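Side-chain contacts in alpha-glucosidase YIHQ (Escherichia coli, PDB 5AEG), which hydrolyses sulfoquinovosyl diacylglycerides and simple sulfoquinovosides such as sulfoquinovosyl glycerol, releasing sulfoquinovose for sulfoglycolysis: residues Q135-D140 and V155-Q160; P185-V188 and K192-C195; L259-Q262 and V267-K270. All coordinates share one frame; numbering follows the deposited sequence.

Contact 1 (Q135-D140 and V155-Q160); sequences QFSYFD and VGRNKQ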
# COMPACT_ATOMS: atom_id res chain seq x y z
N GLN A 135 -1.93 -4.83 -4.07
CA GLN A 135 -2.81 -5.88 -4.44
C GLN A 135 -2.65 -7.08 -3.49
O GLN A 135 -1.56 -7.51 -3.20
CB GLN A 135 -2.55 -6.28 -5.87
CG GLN A 135 -2.91 -5.14 -6.86
CD GLN A 135 -4.41 -4.79 -6.85
OE1 GLN A 135 -5.28 -5.63 -6.51
NE2 GLN A 135 -4.73 -3.60 -7.31
N PHE A 136 -3.78 -7.52 -2.95
CA PHE A 136 -3.72 -8.52 -1.88
C PHE A 136 -4.10 -9.94 -2.27
O PHE A 136 -3.83 -10.86 -1.50
CB PHE A 136 -4.65 -8.02 -0.73
CG PHE A 136 -4.14 -6.86 0.05
CD1 PHE A 136 -4.44 -5.56 -0.37
CD2 PHE A 136 -3.48 -7.03 1.26
CE1 PHE A 136 -4.01 -4.47 0.32
CE2 PHE A 136 -3.09 -5.95 1.98
CZ PHE A 136 -3.34 -4.66 1.50
N SER A 137 -4.82 -10.15 -3.39
CA SER A 137 -5.16 -11.48 -3.87
C SER A 137 -4.35 -11.98 -5.06
O SER A 137 -4.27 -13.20 -5.31
CB SER A 137 -6.65 -11.52 -4.30
OG SER A 137 -7.53 -11.28 -3.20
N TYR A 138 -3.76 -11.07 -5.82
CA TYR A 138 -3.00 -11.38 -7.02
C TYR A 138 -1.72 -10.57 -6.96
O TYR A 138 -1.73 -9.41 -6.49
CB TYR A 138 -3.79 -11.01 -8.29
CG TYR A 138 -4.94 -11.97 -8.51
CD1 TYR A 138 -4.71 -13.27 -8.93
CD2 TYR A 138 -6.25 -11.60 -8.17
CE1 TYR A 138 -5.78 -14.20 -9.03
CE2 TYR A 138 -7.30 -12.47 -8.31
CZ TYR A 138 -7.08 -13.75 -8.74
OH TYR A 138 -8.18 -14.57 -8.85
N PHE A 139 -0.60 -11.17 -7.42
CA PHE A 139 0.59 -10.36 -7.66
C PHE A 139 0.68 -10.23 -9.17
O PHE A 139 0.53 -9.11 -9.71
CB PHE A 139 1.85 -10.99 -7.01
CG PHE A 139 3.14 -10.28 -7.35
CD1 PHE A 139 3.22 -8.87 -7.43
CD2 PHE A 139 4.29 -11.05 -7.60
CE1 PHE A 139 4.41 -8.23 -7.80
CE2 PHE A 139 5.47 -10.42 -7.94
CZ PHE A 139 5.55 -9.00 -8.01
N ASP A 140 0.96 -11.35 -9.87
CA ASP A 140 0.75 -11.35 -11.34
C ASP A 140 -0.70 -11.04 -11.57
O ASP A 140 -1.58 -11.79 -11.16
CB ASP A 140 1.06 -12.69 -11.91
CG ASP A 140 0.92 -12.76 -13.45
OD1 ASP A 140 0.74 -11.77 -14.15
OD2 ASP A 140 1.04 -13.87 -13.94
N VAL A 155 -13.44 -7.29 4.27
CA VAL A 155 -13.24 -8.27 5.38
C VAL A 155 -13.59 -9.61 4.79
O VAL A 155 -14.77 -9.94 4.50
CB VAL A 155 -14.20 -7.90 6.54
CG1 VAL A 155 -14.23 -8.99 7.61
CG2 VAL A 155 -13.93 -6.47 7.03
N GLY A 156 -12.57 -10.44 4.60
CA GLY A 156 -12.73 -11.71 3.87
C GLY A 156 -12.28 -11.65 2.41
O GLY A 156 -11.49 -12.47 1.97
N ARG A 157 -12.85 -10.73 1.64
CA ARG A 157 -12.39 -10.42 0.24
C ARG A 157 -12.61 -11.52 -0.78
O ARG A 157 -12.01 -11.49 -1.85
CB ARG A 157 -10.94 -9.98 0.27
CG ARG A 157 -10.67 -8.82 1.22
CD ARG A 157 -9.22 -8.34 1.31
NE ARG A 157 -8.89 -7.63 0.00
CZ ARG A 157 -8.35 -8.22 -1.04
NH1 ARG A 157 -7.96 -9.45 -0.96
NH2 ARG A 157 -8.17 -7.56 -2.20
N ASN A 158 -13.44 -12.53 -0.50
CA ASN A 158 -13.61 -13.67 -1.43
C ASN A 158 -15.05 -14.12 -1.33
O ASN A 158 -15.48 -14.57 -0.25
CB ASN A 158 -12.60 -14.79 -1.11
CG ASN A 158 -12.66 -15.95 -2.06
OD1 ASN A 158 -13.74 -16.37 -2.49
ND2 ASN A 158 -11.53 -16.50 -2.38
N LYS A 159 -15.82 -13.95 -2.42
CA LYS A 159 -17.30 -14.24 -2.31
C LYS A 159 -17.63 -15.70 -1.89
O LYS A 159 -18.70 -15.93 -1.40
CB LYS A 159 -18.08 -13.88 -3.59
CG LYS A 159 -17.97 -12.41 -3.94
CD LYS A 159 -18.17 -11.42 -2.82
CE LYS A 159 -18.39 -10.04 -3.35
NZ LYS A 159 -18.42 -9.01 -2.29
N GLN A 160 -16.69 -16.61 -2.03
CA GLN A 160 -16.83 -17.97 -1.59
C GLN A 160 -16.35 -18.27 -0.21
O GLN A 160 -16.32 -19.42 0.15
CB GLN A 160 -16.20 -18.90 -2.62
CG GLN A 160 -16.85 -18.60 -3.96
CD GLN A 160 -16.77 -19.76 -4.86
OE1 GLN A 160 -17.78 -20.33 -5.23
NE2 GLN A 160 -15.56 -20.18 -5.17
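Arg157 reaches from the segment 155-160 to Phe136 and Ser137 of the segment 135-140, and CZ, NH1 and NH2 of its guanidinium make the close contacts between the segments. The CA atoms of Ser137 and Arg157 lie 8.4 Å apart, so the two loops meet through side chains and not through their backbones. From CB, which points at the opposite loop, the aliphatic part runs straight through chi2 and then bends at chi3 (71°), a turn that sets the flat end group against Phe136 and Ser137. At NE the N-H is given to the backbone O of Gln153. Next comes CZ, which lies 3.7 Å from Phe136 CB. That methylene sits over one face of the guanidinium, 3.5 Å above its plane and displaced toward the rim, while the Phe136 ring itself leads away from Arg157. At the tip, NH1 makes the polar contact: it donates to Ser137 OG at 2.9 Å, with an N-H...O angle of 152°. The hydroxyl oxygen is at the edge of the guanidinium, tilted 17° out of its plane. NH2 also passes Phe136 CB, at 3.8 Å. The group is therefore covered on one face by carbon and gripped at its edge by oxygen, which restricts its rotation.

Both ends of the cross-link have further partners: Ser137 OG is hydrogen-bonded to Asp480 OD1, and Arg157 NH1 also donates to Asp480 O. The Arg157 side chain comes to about 4 Å of the bound calcium ion, whose site comprises Gln153, Gly154, Asp472 and Asp481. With the side chains of Arg157 and Asp472, the inferred proton donor, about 6 Å apart, this buried arginine-serine link is consistent with a second-shell place at a calcium site next to the active centre.

Contact 2 (P185-V188 and K192-C195); sequences PTFV and KYYC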
# COMPACT_ATOMS: atom_id res chain seq x y z
N PRO A 185 -2.73 3.60 -10.85
CA PRO A 185 -2.83 3.35 -12.31
C PRO A 185 -1.46 3.28 -12.95
O PRO A 185 -1.11 4.09 -13.81
CB PRO A 185 -3.68 4.54 -12.80
CG PRO A 185 -3.29 5.61 -11.89
CD PRO A 185 -3.19 4.95 -10.51
N THR A 186 -0.68 2.28 -12.52
CA THR A 186 0.78 2.16 -12.80
C THR A 186 1.03 0.64 -12.84
O THR A 186 0.61 -0.07 -11.92
CB THR A 186 1.61 2.76 -11.69
OG1 THR A 186 1.23 4.12 -11.52
CG2 THR A 186 3.08 2.69 -11.99
N PHE A 187 1.64 0.11 -13.91
CA PHE A 187 1.89 -1.32 -14.01
C PHE A 187 3.23 -1.55 -14.75
O PHE A 187 3.78 -0.63 -15.39
CB PHE A 187 0.73 -2.14 -14.62
CG PHE A 187 0.44 -1.91 -16.07
CD1 PHE A 187 -0.45 -0.92 -16.47
CD2 PHE A 187 1.07 -2.66 -17.08
CE1 PHE A 187 -0.75 -0.75 -17.80
CE2 PHE A 187 0.80 -2.42 -18.38
CZ PHE A 187 -0.11 -1.47 -18.74
N VAL A 188 3.75 -2.74 -14.50
CA VAL A 188 4.98 -3.29 -15.14
C VAL A 188 4.58 -4.49 -15.93
O VAL A 188 3.93 -5.42 -15.45
CB VAL A 188 6.00 -3.70 -14.11
CG1 VAL A 188 7.15 -4.50 -14.67
CG2 VAL A 188 6.55 -2.48 -13.49
N LYS A 192 9.23 -5.63 -20.17
CA LYS A 192 10.16 -4.77 -19.52
C LYS A 192 9.92 -3.27 -19.79
O LYS A 192 10.81 -2.52 -20.28
CB LYS A 192 11.62 -5.21 -19.77
CG LYS A 192 11.97 -6.47 -19.01
CD LYS A 192 13.44 -6.87 -19.22
CE LYS A 192 13.78 -8.13 -18.45
NZ LYS A 192 15.24 -8.41 -18.66
N TYR A 193 8.69 -2.84 -19.52
CA TYR A 193 8.35 -1.46 -19.51
C TYR A 193 7.40 -1.25 -18.34
O TYR A 193 6.81 -2.23 -17.86
CB TYR A 193 7.69 -1.01 -20.79
CG TYR A 193 6.31 -1.55 -21.09
CD1 TYR A 193 5.17 -0.96 -20.53
CD2 TYR A 193 6.12 -2.62 -21.95
CE1 TYR A 193 3.89 -1.46 -20.82
CE2 TYR A 193 4.84 -3.07 -22.28
CZ TYR A 193 3.71 -2.46 -21.66
OH TYR A 193 2.41 -2.96 -21.91
N TYR A 194 7.23 -0.02 -17.99
CA TYR A 194 6.13 0.36 -17.07
C TYR A 194 5.27 1.31 -17.80
O TYR A 194 5.74 2.05 -18.70
CB TYR A 194 6.67 1.06 -15.80
CG TYR A 194 7.29 2.48 -15.88
CD1 TYR A 194 6.51 3.61 -16.11
CD2 TYR A 194 8.65 2.71 -15.68
CE1 TYR A 194 7.08 4.88 -16.20
CE2 TYR A 194 9.22 3.99 -15.77
CZ TYR A 194 8.43 5.06 -16.06
OH TYR A 194 8.89 6.37 -16.16
N CYS A 195 3.99 1.31 -17.41
CA CYS A 195 3.04 2.33 -17.87
C CYS A 195 2.43 3.07 -16.68
O CYS A 195 1.94 2.41 -15.76
CB CYS A 195 1.96 1.63 -18.64
SG CYS A 195 0.56 2.67 -19.08
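Phe187 and Cys195 form an antiparallel hydrogen-bonded pair, closed by two backbone bonds: Phe187 N to Cys195 O at 3.0 Å and Cys195 N to Phe187 O at 2.8 Å. The N-to-C directions of the short strands 186-188 and 193-195 make an angle of 163°, nearly antiparallel, and the next pair, Val188 with Tyr194, is non-hydrogen-bonded. Weaker C-H...O contacts supplement these bonds, among them Thr186 CA to Cys195 O at 3.2 Å.

The aromatic contacts gather on the face carrying Phe187 and Cys195. Cys195 CB stands over one face of the Phe187 ring, 4.0 Å from its centroid and 24° off the normal, a CH-pi contact. Its SG lies obliquely to the same ring at 4.7 Å from the centroid. Phe187 CG sits between its backbone N and carbonyl carbon (chi1 68°), a torsion that turns the ring toward the partner strand. Tyr193 OH comes to the edge of that ring, 3.9 Å from CE2.

Between the strands, apolar contact on the face of Val188 and Tyr194 is a single touch, Val188 CG2 to Tyr194 CB at 4.2 Å; Leu235 of helix 232-243 packs on both residues. Adjacent antiparallel strands 186-189 and 193-197, linked by a short turn, make this a beta hairpin of the galactose mutarotase-like domain.

Contact 3 (L259-Q262 and V267-K270); sequences LGIQ and VCQK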
# COMPACT_ATOMS: atom_id res chain seq x y z
N LEU A 259 5.70 -2.13 20.49
CA LEU A 259 4.59 -2.82 21.13
C LEU A 259 3.34 -2.00 21.01
O LEU A 259 3.34 -0.82 21.41
CB LEU A 259 4.87 -3.06 22.61
CG LEU A 259 6.06 -3.90 22.93
CD1 LEU A 259 6.39 -3.79 24.41
CD2 LEU A 259 5.86 -5.35 22.59
N GLY A 260 2.27 -2.59 20.45
CA GLY A 260 0.92 -1.92 20.31
C GLY A 260 0.23 -2.16 21.61
O GLY A 260 -0.04 -3.30 22.01
N ILE A 261 0.02 -1.05 22.32
CA ILE A 261 -0.61 -1.06 23.64
C ILE A 261 -1.69 0.04 23.71
O ILE A 261 -1.49 1.10 23.20
CB ILE A 261 0.41 -0.88 24.74
CG1 ILE A 261 1.60 -1.88 24.62
CG2 ILE A 261 -0.29 -1.01 26.10
CD1 ILE A 261 2.80 -1.58 25.52
N GLN A 262 -2.81 -0.26 24.35
CA GLN A 262 -3.80 0.75 24.70
C GLN A 262 -4.07 0.62 26.22
O GLN A 262 -3.71 -0.38 26.84
CB GLN A 262 -5.07 0.49 23.91
CG GLN A 262 -4.87 0.57 22.40
CD GLN A 262 -6.11 0.27 21.58
OE1 GLN A 262 -6.78 1.19 21.08
NE2 GLN A 262 -6.39 -0.97 21.37
N VAL A 267 -0.34 1.04 32.07
CA VAL A 267 -0.48 -0.23 31.36
C VAL A 267 0.71 -0.38 30.36
O VAL A 267 1.30 -1.46 30.26
CB VAL A 267 -1.87 -0.36 30.63
CG1 VAL A 267 -1.88 -1.58 29.69
CG2 VAL A 267 -3.00 -0.60 31.62
N CYS A 268 1.07 0.72 29.72
CA CYS A 268 2.18 0.70 28.77
C CYS A 268 3.46 0.40 29.51
O CYS A 268 4.24 -0.44 29.11
CB CYS A 268 2.31 2.02 28.02
SG CYS A 268 1.03 2.37 26.77
N GLN A 269 3.63 1.06 30.65
CA GLN A 269 4.79 0.83 31.51
C GLN A 269 4.98 -0.59 31.95
O GLN A 269 6.14 -1.12 31.79
CB GLN A 269 4.72 1.74 32.77
CG GLN A 269 6.04 1.86 33.51
CD GLN A 269 7.22 2.33 32.74
OE1 GLN A 269 7.29 3.46 32.18
NE2 GLN A 269 8.26 1.48 32.77
N LYS A 270 3.90 -1.23 32.41
CA LYS A 270 3.98 -2.61 32.92
C LYS A 270 4.33 -3.57 31.80
O LYS A 270 5.08 -4.52 31.98
CB LYS A 270 2.66 -3.10 33.53
CG LYS A 270 2.45 -2.59 34.98
CD LYS A 270 1.47 -3.44 35.81
CE LYS A 270 2.10 -4.69 36.48
NZ LYS A 270 2.19 -5.92 35.61
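In the beta-alpha-beta unit that opens the family 31 TIM barrel, Ile261, just beyond strand 257-260, packs on Val267 and Cys268 of helix 265-277. The CA atoms of Ile261 and Cys268 are 6.1 Å apart, and two of the three touching pairs are apolar side chains. Ile261 CG2 does most of the work: it meets Cys268 SG at 3.7 Å and Val267 CG1 at 4.0 Å. This methyl is anti to the backbone N of Ile261, while the other branch, CG1, stands beside that N (chi1 -52°). CD1, carried out by an extended chi2 of 168°, reaches the helix backbone instead, lying 4.0 Å from Cys268 CA. The isoleucine thus straddles the cysteine, one branch at its sulfur and the other at its main chain. With an alanine here CG2 and CD1 are gone, and Cys268 SG and Val267 CG1 would probably be left without their apolar partner, with a gap between the residue and the helix.

Around the contact, Cys268 also touches Ile285 of strand 282-286 and Trp323 of helix 316-325. The Gln262 side chain starts away from the helix, and its amide hydrogen-bonds to Glu538 and to Gln288, placing the residues just after the strand beside the sulfoquinovoside-binding residues. Its carbonyl does meet the helix: Gln262 O lies 3.6 Å from Val267 CG1.

Contacts 1 and 2 lie within the galactose mutarotase-like domain and are buried; contact 3, in the TIM-barrel domain, is only partly buried. No structural element is shared. The centres of contacts 1 and 2 are 21 Å apart, with nearest atoms about 7 Å apart, whereas those of contacts 2 and 3 are 43 Å apart, on opposite sides of the chain's centre. Chemistry follows place: contact 1 links two irregular loops through a charged group near calcium, contact 2 pairs strands by backbone bonds and aromatic packing away from the known sites, and contact 3 packs the residues just after a barrel strand on the following helix by apolar contact, with substrate-binding residues nearby.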